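Local coordinates for uncharacterized hypothetical protein (Parabacteroides merdae, PDB 4EI0), which is of unknown function but belongs to the DUF4466 family and is built largely of antiparallel beta sheets, at residues I60-Y74 against T105-E119. Sequence-based numbering, arbitrary orientation.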
ATOM      1  N   ILE B  60      28.643  -7.202 -12.068  1.00 43.85           N
ATOM      2  CA  ILE B  60      29.332  -8.438 -11.732  1.00 42.19           C
ATOM      3  C   ILE B  60      28.219  -9.339 -11.185  1.00 46.97           C
ATOM      4  O   ILE B  60      27.439  -8.950 -10.292  1.00 44.72           O
ATOM      5  CB  ILE B  60      30.412  -8.223 -10.659  1.00 41.86           C
ATOM      6  CG1 ILE B  60      31.561  -7.327 -11.166  1.00 44.34           C
ATOM      7  CG2 ILE B  60      30.964  -9.551 -10.230  1.00 49.03           C
ATOM      8  CD1 ILE B  60      32.490  -6.872 -10.053  1.00 48.13           C
ATOM      9  N   ALA B  61      28.143 -10.556 -11.704  1.00 46.86           N
ATOM     10  CA  ALA B  61      27.058 -11.451 -11.362  1.00 47.10           C
ATOM     11  C   ALA B  61      27.011 -11.705  -9.878  1.00 46.86           C
ATOM     12  O   ALA B  61      28.026 -12.006  -9.275  1.00 45.15           O
ATOM     13  CB  ALA B  61      27.247 -12.772 -12.101  1.00 47.58           C
ATOM     14  N   GLY B  62      25.833 -11.648  -9.286  1.00 39.31           N
ATOM     15  CA  GLY B  62      25.721 -11.843  -7.853  1.00 41.31           C
ATOM     16  C   GLY B  62      25.942 -13.289  -7.441  1.00 44.34           C
ATOM     17  O   GLY B  62      25.767 -14.162  -8.263  1.00 43.93           O
ATOM     18  N   ALA B  63      26.283 -13.552  -6.176  1.00 46.71           N
ATOM     19  CA  ALA B  63      26.358 -14.936  -5.681  1.00 47.54           C
ATOM     20  C   ALA B  63      24.956 -15.536  -5.625  1.00 54.11           C
ATOM     21  O   ALA B  63      23.943 -14.812  -5.630  1.00 48.62           O
ATOM     22  CB  ALA B  63      26.998 -15.009  -4.274  1.00 40.50           C
ATOM     23  N   THR B  64      24.903 -16.852  -5.462  1.00 46.14           N
ATOM     24  CA  THR B  64      23.634 -17.539  -5.251  1.00 46.40           C
ATOM     25  C   THR B  64      22.872 -16.955  -4.088  1.00 43.21           C
ATOM     26  O   THR B  64      23.438 -16.662  -3.065  1.00 45.96           O
ATOM     27  CB  THR B  64      23.812 -19.035  -5.004  1.00 54.53           C
ATOM     28  OG1 THR B  64      24.500 -19.578  -6.124  1.00 59.56           O
ATOM     29  CG2 THR B  64      22.435 -19.709  -4.901  1.00 45.05           C
ATOM     30  N   GLY B  65      21.572 -16.735  -4.278  1.00 42.86           N
ATOM     31  CA  GLY B  65      20.769 -16.026  -3.291  1.00 38.92           C
ATOM     32  C   GLY B  65      20.422 -14.618  -3.705  1.00 44.94           C
ATOM     33  O   GLY B  65      19.641 -13.968  -3.049  1.00 44.46           O
ATOM     34  N   THR B  66      21.020 -14.121  -4.778  1.00 34.34           N
ATOM     35  CA  THR B  66      20.634 -12.823  -5.369  1.00 37.99           C
ATOM     36  C   THR B  66      19.180 -12.968  -5.943  1.00 43.61           C
ATOM     37  O   THR B  66      18.883 -13.919  -6.669  1.00 39.56           O
ATOM     38  CB  THR B  66      21.587 -12.466  -6.489  1.00 40.92           C
ATOM     39  OG1 THR B  66      22.884 -12.290  -5.920  1.00 45.01           O
ATOM     40  CG2 THR B  66      21.168 -11.206  -7.235  1.00 34.25           C
ATOM     41  N   TYR B  67      18.256 -12.146  -5.491  1.00 37.23           N
ATOM     42  CA  TYR B  67      16.871 -12.279  -5.898  1.00 43.92           C
ATOM     43  C   TYR B  67      16.072 -10.985  -5.694  1.00 39.23           C
ATOM     44  O   TYR B  67      16.526 -10.073  -5.016  1.00 35.07           O
ATOM     45  CB  TYR B  67      16.183 -13.445  -5.137  1.00 41.57           C
ATOM     46  CG  TYR B  67      15.810 -13.154  -3.737  1.00 41.54           C
ATOM     47  CD1 TYR B  67      16.750 -12.820  -2.822  1.00 48.85           C
ATOM     48  CD2 TYR B  67      14.482 -13.226  -3.305  1.00 48.12           C
ATOM     49  CE1 TYR B  67      16.425 -12.533  -1.531  1.00 53.96           C
ATOM     50  CE2 TYR B  67      14.142 -12.952  -1.999  1.00 45.13           C
ATOM     51  CZ  TYR B  67      15.123 -12.603  -1.123  1.00 52.47           C
ATOM     52  OH  TYR B  67      14.853 -12.306   0.175  1.00 59.22           O
ATOM     53  N   PHE B  68      14.881 -10.943  -6.312  1.00 40.95           N
ATOM     54  CA  PHE B  68      13.824 -10.007  -5.965  1.00 38.25           C
ATOM     55  C   PHE B  68      12.879 -10.749  -5.057  1.00 36.13           C
ATOM     56  O   PHE B  68      12.416 -11.813  -5.392  1.00 37.98           O
ATOM     57  CB  PHE B  68      13.011  -9.642  -7.197  1.00 45.89           C
ATOM     58  CG  PHE B  68      13.462  -8.431  -7.930  1.00 40.23           C
ATOM     59  CD1 PHE B  68      13.344  -7.167  -7.359  1.00 40.75           C
ATOM     60  CD2 PHE B  68      13.851  -8.522  -9.249  1.00 43.30           C
ATOM     61  CE1 PHE B  68      13.684  -6.020  -8.068  1.00 53.10           C
ATOM     62  CE2 PHE B  68      14.205  -7.388  -9.939  1.00 42.86           C
ATOM     63  CZ  PHE B  68      14.103  -6.137  -9.355  1.00 47.84           C
ATOM     64  N   ASP B  69      12.552 -10.177  -3.915  1.00 39.33           N
ATOM     65  CA  ASP B  69      11.506 -10.713  -3.073  1.00 41.08           C
ATOM     66  C   ASP B  69      10.211 -10.458  -3.887  1.00 41.45           C
ATOM     67  O   ASP B  69      10.074  -9.413  -4.519  1.00 34.93           O
ATOM     68  CB  ASP B  69      11.628  -9.975  -1.712  1.00 38.15           C
ATOM     69  CG  ASP B  69      10.454 -10.118  -0.764  1.00 43.79           C
ATOM     70  OD1 ASP B  69       9.332 -10.407  -1.146  1.00 46.92           O
ATOM     71  OD2 ASP B  69      10.660  -9.789   0.421  1.00 43.98           O
ATOM     72  N   PRO B  70       9.311 -11.444  -3.931  1.00 41.28           N
ATOM     73  CA  PRO B  70       8.144 -11.336  -4.783  1.00 40.30           C
ATOM     74  C   PRO B  70       7.024 -10.462  -4.191  1.00 43.10           C
ATOM     75  O   PRO B  70       5.939 -10.365  -4.812  1.00 38.88           O
ATOM     76  CB  PRO B  70       7.687 -12.807  -4.945  1.00 39.06           C
ATOM     77  CG  PRO B  70       8.113 -13.460  -3.652  1.00 38.47           C
ATOM     78  CD  PRO B  70       9.368 -12.755  -3.224  1.00 39.16           C
ATOM     79  N   ASN B  71       7.208  -9.900  -2.982  1.00 35.60           N
ATOM     80  CA  ASN B  71       6.169  -9.076  -2.393  1.00 40.79           C
ATOM     81  C   ASN B  71       6.384  -7.624  -2.704  1.00 43.25           C
ATOM     82  O   ASN B  71       7.483  -7.160  -2.636  1.00 39.91           O
ATOM     83  CB  ASN B  71       6.100  -9.226  -0.893  1.00 39.27           C
ATOM     84  CG  ASN B  71       5.747 -10.628  -0.485  1.00 42.75           C
ATOM     85  OD1 ASN B  71       4.589 -11.027  -0.476  1.00 42.68           O
ATOM     86  ND2 ASN B  71       6.747 -11.372  -0.113  1.00 42.95           N
ATOM     87  N   SER B  72       5.327  -6.914  -3.047  1.00 41.43           N
ATOM     88  CA  SER B  72       5.418  -5.477  -3.075  1.00 40.82           C
ATOM     89  C   SER B  72       5.133  -5.015  -1.669  1.00 38.15           C
ATOM     90  O   SER B  72       4.252  -5.523  -1.015  1.00 40.96           O
ATOM     91  CB  SER B  72       4.440  -4.843  -4.062  1.00 48.92           C
ATOM     92  OG  SER B  72       4.365  -3.448  -3.853  1.00 38.63           O
ATOM     93  N   TYR B  73       5.922  -4.048  -1.213  1.00 38.70           N
ATOM     94  CA  TYR B  73       5.819  -3.475   0.125  1.00 40.91           C
ATOM     95  C   TYR B  73       5.110  -2.149  -0.002  1.00 45.67           C
ATOM     96  O   TYR B  73       5.712  -1.205  -0.436  1.00 50.67           O
ATOM     97  CB  TYR B  73       7.242  -3.318   0.728  1.00 41.60           C
ATOM     98  CG  TYR B  73       7.778  -4.704   1.101  1.00 42.26           C
ATOM     99  CD1 TYR B  73       7.470  -5.271   2.338  1.00 42.77           C
ATOM    100  CD2 TYR B  73       8.480  -5.462   0.197  1.00 44.61           C
ATOM    101  CE1 TYR B  73       7.884  -6.553   2.647  1.00 45.61           C
ATOM    102  CE2 TYR B  73       8.892  -6.737   0.494  1.00 49.08           C
ATOM    103  CZ  TYR B  73       8.583  -7.279   1.733  1.00 47.65           C
ATOM    104  OH  TYR B  73       8.934  -8.576   2.018  1.00 44.05           O
ATOM    105  N   TYR B  74       3.832  -2.108   0.378  1.00 40.95           N
ATOM    106  CA  TYR B  74       3.032  -0.909   0.456  1.00 42.43           C
ATOM    107  C   TYR B  74       3.158  -0.400   1.926  1.00 49.08           C
ATOM    108  O   TYR B  74       3.612  -1.129   2.795  1.00 60.33           O
ATOM    109  CB  TYR B  74       1.546  -1.203   0.037  1.00 43.64           C
ATOM    110  CG  TYR B  74       1.437  -1.705  -1.397  1.00 47.06           C
ATOM    111  CD1 TYR B  74       1.617  -0.835  -2.472  1.00 41.45           C
ATOM    112  CD2 TYR B  74       1.249  -3.039  -1.669  1.00 42.99           C
ATOM    113  CE1 TYR B  74       1.563  -1.279  -3.775  1.00 42.37           C
ATOM    114  CE2 TYR B  74       1.200  -3.493  -2.974  1.00 43.51           C
ATOM    115  CZ  TYR B  74       1.330  -2.600  -4.019  1.00 37.98           C
ATOM    116  OH  TYR B  74       1.401  -3.088  -5.308  1.00 39.01           O
ATOM    117  N   THR B 105      -1.569  -4.794 -10.801  1.00 38.09           N
ATOM    118  CA  THR B 105      -1.394  -3.581 -10.053  1.00 40.24           C
ATOM    119  C   THR B 105      -0.794  -2.503 -10.901  1.00 38.58           C
ATOM    120  O   THR B 105      -0.027  -2.771 -11.823  1.00 42.76           O
ATOM    121  CB  THR B 105      -0.526  -3.815  -8.807  1.00 48.67           C
ATOM    122  OG1 THR B 105      -0.514  -2.608  -8.040  1.00 52.03           O
ATOM    123  CG2 THR B 105       0.845  -4.265  -9.203  1.00 40.43           C
ATOM    124  N   CYS B 106      -1.098  -1.257 -10.544  1.00 41.22           N
ATOM    125  CA  CYS B 106      -0.459  -0.123 -11.212  1.00 48.65           C
ATOM    126  C   CYS B 106       0.766   0.435 -10.501  1.00 54.40           C
ATOM    127  O   CYS B 106       1.385   1.360 -10.997  1.00 46.09           O
ATOM    128  CB  CYS B 106      -1.478   0.978 -11.411  1.00 40.07           C
ATOM    129  SG  CYS B 106      -2.155   1.662  -9.914  1.00 49.97           S
ATOM    130  N   ALA B 107       1.124  -0.099  -9.338  1.00 43.70           N
ATOM    131  CA  ALA B 107       2.207   0.497  -8.544  1.00 40.90           C
ATOM    132  C   ALA B 107       2.745  -0.540  -7.590  1.00 41.14           C
ATOM    133  O   ALA B 107       1.975  -1.287  -6.973  1.00 42.42           O
ATOM    134  CB  ALA B 107       1.782   1.791  -7.801  1.00 40.60           C
ATOM    135  N   ALA B 108       4.071  -0.636  -7.510  1.00 37.44           N
ATOM    136  CA  ALA B 108       4.663  -1.611  -6.570  1.00 40.37           C
ATOM    137  C   ALA B 108       6.073  -1.164  -6.211  1.00 39.08           C
ATOM    138  O   ALA B 108       6.706  -0.411  -6.933  1.00 38.51           O
ATOM    139  CB  ALA B 108       4.717  -2.984  -7.175  1.00 37.72           C
ATOM    140  N   THR B 109       6.533  -1.632  -5.063  1.00 39.49           N
ATOM    141  CA  THR B 109       7.929  -1.483  -4.652  1.00 39.60           C
ATOM    142  C   THR B 109       8.491  -2.815  -4.262  1.00 40.55           C
ATOM    143  O   THR B 109       7.974  -3.463  -3.364  1.00 40.04           O
ATOM    144  CB  THR B 109       8.057  -0.552  -3.463  1.00 40.57           C
ATOM    145  OG1 THR B 109       7.528   0.698  -3.815  1.00 44.68           O
ATOM    146  CG2 THR B 109       9.528  -0.368  -3.036  1.00 37.14           C
ATOM    147  N   LEU B 110       9.462  -3.267  -5.020  1.00 37.77           N
ATOM    148  CA  LEU B 110      10.039  -4.579  -4.839  1.00 38.93           C
ATOM    149  C   LEU B 110      11.421  -4.395  -4.300  1.00 43.77           C
ATOM    150  O   LEU B 110      12.106  -3.445  -4.690  1.00 44.20           O
ATOM    151  CB  LEU B 110      10.139  -5.344  -6.153  1.00 36.35           C
ATOM    152  CG  LEU B 110       8.842  -5.731  -6.884  1.00 39.02           C
ATOM    153  CD1 LEU B 110       9.246  -6.343  -8.204  1.00 32.47           C
ATOM    154  CD2 LEU B 110       7.988  -6.679  -6.025  1.00 41.11           C
ATOM    155  N   ARG B 111      11.805  -5.291  -3.384  1.00 42.47           N
ATOM    156  CA  ARG B 111      13.159  -5.319  -2.816  1.00 36.90           C
ATOM    157  C   ARG B 111      14.030  -6.295  -3.539  1.00 34.88           C
ATOM    158  O   ARG B 111      13.646  -7.455  -3.747  1.00 39.14           O
ATOM    159  CB  ARG B 111      13.063  -5.654  -1.362  1.00 40.24           C
ATOM    160  CG  ARG B 111      12.410  -4.512  -0.605  1.00 44.68           C
ATOM    161  CD  ARG B 111      12.176  -4.850   0.842  1.00 50.30           C
ATOM    162  NE  ARG B 111      11.473  -3.741   1.440  1.00 53.58           N
ATOM    163  CZ  ARG B 111      10.878  -3.783   2.613  1.00 50.85           C
ATOM    164  NH1 ARG B 111      10.892  -4.887   3.333  1.00 53.22           N
ATOM    165  NH2 ARG B 111      10.239  -2.718   3.037  1.00 51.95           N
ATOM    166  N   TYR B 112      15.193  -5.817  -3.979  1.00 37.82           N
ATOM    167  CA  TYR B 112      16.211  -6.634  -4.627  1.00 36.54           C
ATOM    168  C   TYR B 112      17.404  -6.761  -3.697  1.00 39.70           C
ATOM    169  O   TYR B 112      17.847  -5.763  -3.097  1.00 39.30           O
ATOM    170  CB  TYR B 112      16.635  -5.979  -5.928  1.00 34.33           C
ATOM    171  CG  TYR B 112      17.895  -6.504  -6.600  1.00 42.85           C
ATOM    172  CD1 TYR B 112      17.901  -7.695  -7.301  1.00 38.32           C
ATOM    173  CD2 TYR B 112      19.058  -5.761  -6.599  1.00 45.30           C
ATOM    174  CE1 TYR B 112      19.037  -8.166  -7.921  1.00 39.82           C
ATOM    175  CE2 TYR B 112      20.205  -6.225  -7.203  1.00 42.56           C
ATOM    176  CZ  TYR B 112      20.187  -7.410  -7.870  1.00 43.78           C
ATOM    177  OH  TYR B 112      21.307  -7.840  -8.512  1.00 46.14           O
ATOM    178  N   TYR B 113      17.900  -7.985  -3.598  1.00 33.93           N
ATOM    179  CA  TYR B 113      19.017  -8.361  -2.755  1.00 39.93           C
ATOM    180  C   TYR B 113      20.137  -8.906  -3.632  1.00 39.32           C
ATOM    181  O   TYR B 113      19.972  -9.923  -4.300  1.00 42.15           O
ATOM    182  CB  TYR B 113      18.550  -9.416  -1.759  1.00 41.42           C
ATOM    183  CG  TYR B 113      17.515  -8.886  -0.808  1.00 45.96           C
ATOM    184  CD1 TYR B 113      17.881  -8.277   0.382  1.00 47.35           C
ATOM    185  CD2 TYR B 113      16.172  -9.003  -1.092  1.00 45.20           C
ATOM    186  CE1 TYR B 113      16.932  -7.806   1.264  1.00 45.12           C
ATOM    187  CE2 TYR B 113      15.212  -8.537  -0.228  1.00 47.33           C
ATOM    188  CZ  TYR B 113      15.597  -7.942   0.941  1.00 51.35           C
ATOM    189  OH  TYR B 113      14.641  -7.464   1.737  1.00 50.87           O
ATOM    190  N   TYR B 114      21.251  -8.178  -3.694  1.00 39.29           N
ATOM    191  CA  TYR B 114      22.423  -8.611  -4.404  1.00 36.33           C
ATOM    192  C   TYR B 114      23.349  -9.227  -3.365  1.00 40.34           C
ATOM    193  O   TYR B 114      23.744  -8.535  -2.422  1.00 35.58           O
ATOM    194  CB  TYR B 114      23.111  -7.434  -5.041  1.00 39.13           C
ATOM    195  CG  TYR B 114      24.404  -7.712  -5.724  1.00 38.74           C
ATOM    196  CD1 TYR B 114      24.428  -8.256  -6.991  1.00 46.23           C
ATOM    197  CD2 TYR B 114      25.622  -7.362  -5.154  1.00 42.28           C
ATOM    198  CE1 TYR B 114      25.622  -8.466  -7.679  1.00 40.29           C
ATOM    199  CE2 TYR B 114      26.833  -7.564  -5.839  1.00 39.99           C
ATOM    200  CZ  TYR B 114      26.834  -8.130  -7.077  1.00 39.96           C
ATOM    201  OH  TYR B 114      27.977  -8.340  -7.766  1.00 41.74           O
ATOM    202  N   ILE B 115      23.714 -10.503  -3.533  1.00 37.58           N
ATOM    203  CA  ILE B 115      24.663 -11.148  -2.598  1.00 41.40           C
ATOM    204  C   ILE B 115      26.048 -10.952  -3.237  1.00 41.31           C
ATOM    205  O   ILE B 115      26.277 -11.377  -4.345  1.00 42.25           O
ATOM    206  CB  ILE B 115      24.354 -12.620  -2.345  1.00 38.24           C
ATOM    207  CG1 ILE B 115      22.906 -12.841  -1.894  1.00 36.31           C
ATOM    208  CG2 ILE B 115      25.253 -13.171  -1.226  1.00 42.18           C
ATOM    209  CD1 ILE B 115      22.513 -12.119  -0.613  1.00 47.28           C
ATOM    210  N   ILE B 116      26.940 -10.247  -2.531  1.00 40.79           N
ATOM    211  CA  ILE B 116      28.248  -9.818  -3.027  1.00 38.88           C
ATOM    212  C   ILE B 116      29.111 -11.037  -3.243  1.00 38.49           C
ATOM    213  O   ILE B 116      29.291 -11.814  -2.320  1.00 37.07           O
ATOM    214  CB  ILE B 116      28.913  -8.771  -2.039  1.00 37.01           C
ATOM    215  CG1 ILE B 116      28.021  -7.549  -1.859  1.00 42.64           C
ATOM    216  CG2 ILE B 116      30.262  -8.319  -2.502  1.00 31.60           C
ATOM    217  CD1 ILE B 116      28.339  -6.668  -0.668  1.00 40.42           C
ATOM    218  N   PRO B 117      29.607 -11.255  -4.496  1.00 35.92           N
ATOM    219  CA  PRO B 117      30.330 -12.502  -4.795  1.00 39.53           C
ATOM    220  C   PRO B 117      31.821 -12.272  -4.572  1.00 43.67           C
ATOM    221  O   PRO B 117      32.263 -11.123  -4.603  1.00 36.70           O
ATOM    222  CB  PRO B 117      30.070 -12.690  -6.275  1.00 42.85           C
ATOM    223  CG  PRO B 117      30.102 -11.257  -6.800  1.00 37.79           C
ATOM    224  CD  PRO B 117      29.395 -10.470  -5.738  1.00 40.36           C
ATOM    225  N   GLU B 118      32.570 -13.349  -4.345  1.00 42.50           N
ATOM    226  CA  GLU B 118      34.038 -13.285  -4.211  1.00 39.22           C
ATOM    227  C   GLU B 118      34.684 -12.496  -5.340  1.00 49.53           C
ATOM    228  O   GLU B 118      35.610 -11.733  -5.110  1.00 43.17           O
ATOM    229  CB  GLU B 118      34.625 -14.707  -4.160  1.00 44.98           C
ATOM    230  CG  GLU B 118      36.162 -14.777  -4.102  1.00 43.54           C
ATOM    231  CD  GLU B 118      36.718 -14.031  -2.886  1.00 48.94           C
ATOM    232  OE1 GLU B 118      36.082 -14.022  -1.825  1.00 52.06           O
ATOM    233  OE2 GLU B 118      37.768 -13.410  -2.993  1.00 58.32           O
ATOM    234  N   GLU B 119      34.216 -12.680  -6.564  1.00 49.26           N
ATOM    235  CA  GLU B 119      34.835 -11.967  -7.682  1.00 41.68           C
ATOM    236  C   GLU B 119      34.665 -10.433  -7.624  1.00 43.58           C
ATOM    237  O   GLU B 119      35.348  -9.731  -8.351  1.00 44.73           O
ATOM    238  CB  GLU B 119      34.389 -12.566  -9.038  1.00 52.47           C
ATOM    239  CG  GLU B 119      33.246 -11.895  -9.762  1.00 77.50           C
ATOM    240  CD  GLU B 119      33.236 -12.194 -11.268  1.00 85.55           C
ATOM    241  OE1 GLU B 119      34.039 -11.588 -12.008  1.00 81.96           O
ATOM    242  OE2 GLU B 119      32.412 -13.010 -11.734  1.00 84.10           O
TER
HETATM  243  O   HOH W   1      30.207 -13.316  -9.750  1.00 54.52           O
HETATM  244  O   HOH W   2      10.011  -7.293  -2.739  1.00 38.55           O
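R111 lays its guanidinium flat on the ring of Y73, where strands 67-75 and 107-115 run as antiparallel neighbours in a five-stranded sheet. The R111 chain, extended from CG to NE, tracks across the ring: beyond CB, which has no close partner in the Y73 ring, CG comes near CD2 of Y73, CD lies by CD2 and CE2, NE again by CD2, and CZ sits over CG. R111 NH1 ends 3.5 Å from Y73 CE1, above the ring centre, while NH2 lies near Y73 CB and forms a salt bridge with D81. With the planes only 5° apart and R111 CZ 3.7 Å from the Y73 ring centroid, this is a cation-pi stack. Arginine suits the place because its flat, delocalised cation can cover a ring and still offer N-H groups to an acid; tyrosine supplies both that ring and a hydroxyl. Y73 OH donates to D69 OD2 at 2.6 Å; D69 OD1 accepts from the backbone N of N71, an Asx turn, and from N71 ND2, so aspartate serves with one oxygen for the turn and one for the tyrosine. Were Y73 an alanine, the R111 guanidinium would probably lose its aromatic platform and D69 OD2 its hydroxyl donor. Between D69 and N71, a water accepts from R111 N and donates to D69 O and N71 O, bridging the irregular pairing. Further along, Y67 and Y113 form a hydrogen-bonded pair, with Y113 N 2.9 Å from Y67 O. F68 and Y112 are the adjacent non-hydrogen-bonded pair; the edge of Y112 is directed at the face of F68. Aromatic rings thus pack on both faces of the ladder, while the cation of R111, on a pi face and bridged to D81, is likely to be further steadied by the nearby but non-contacting carboxylate of D69.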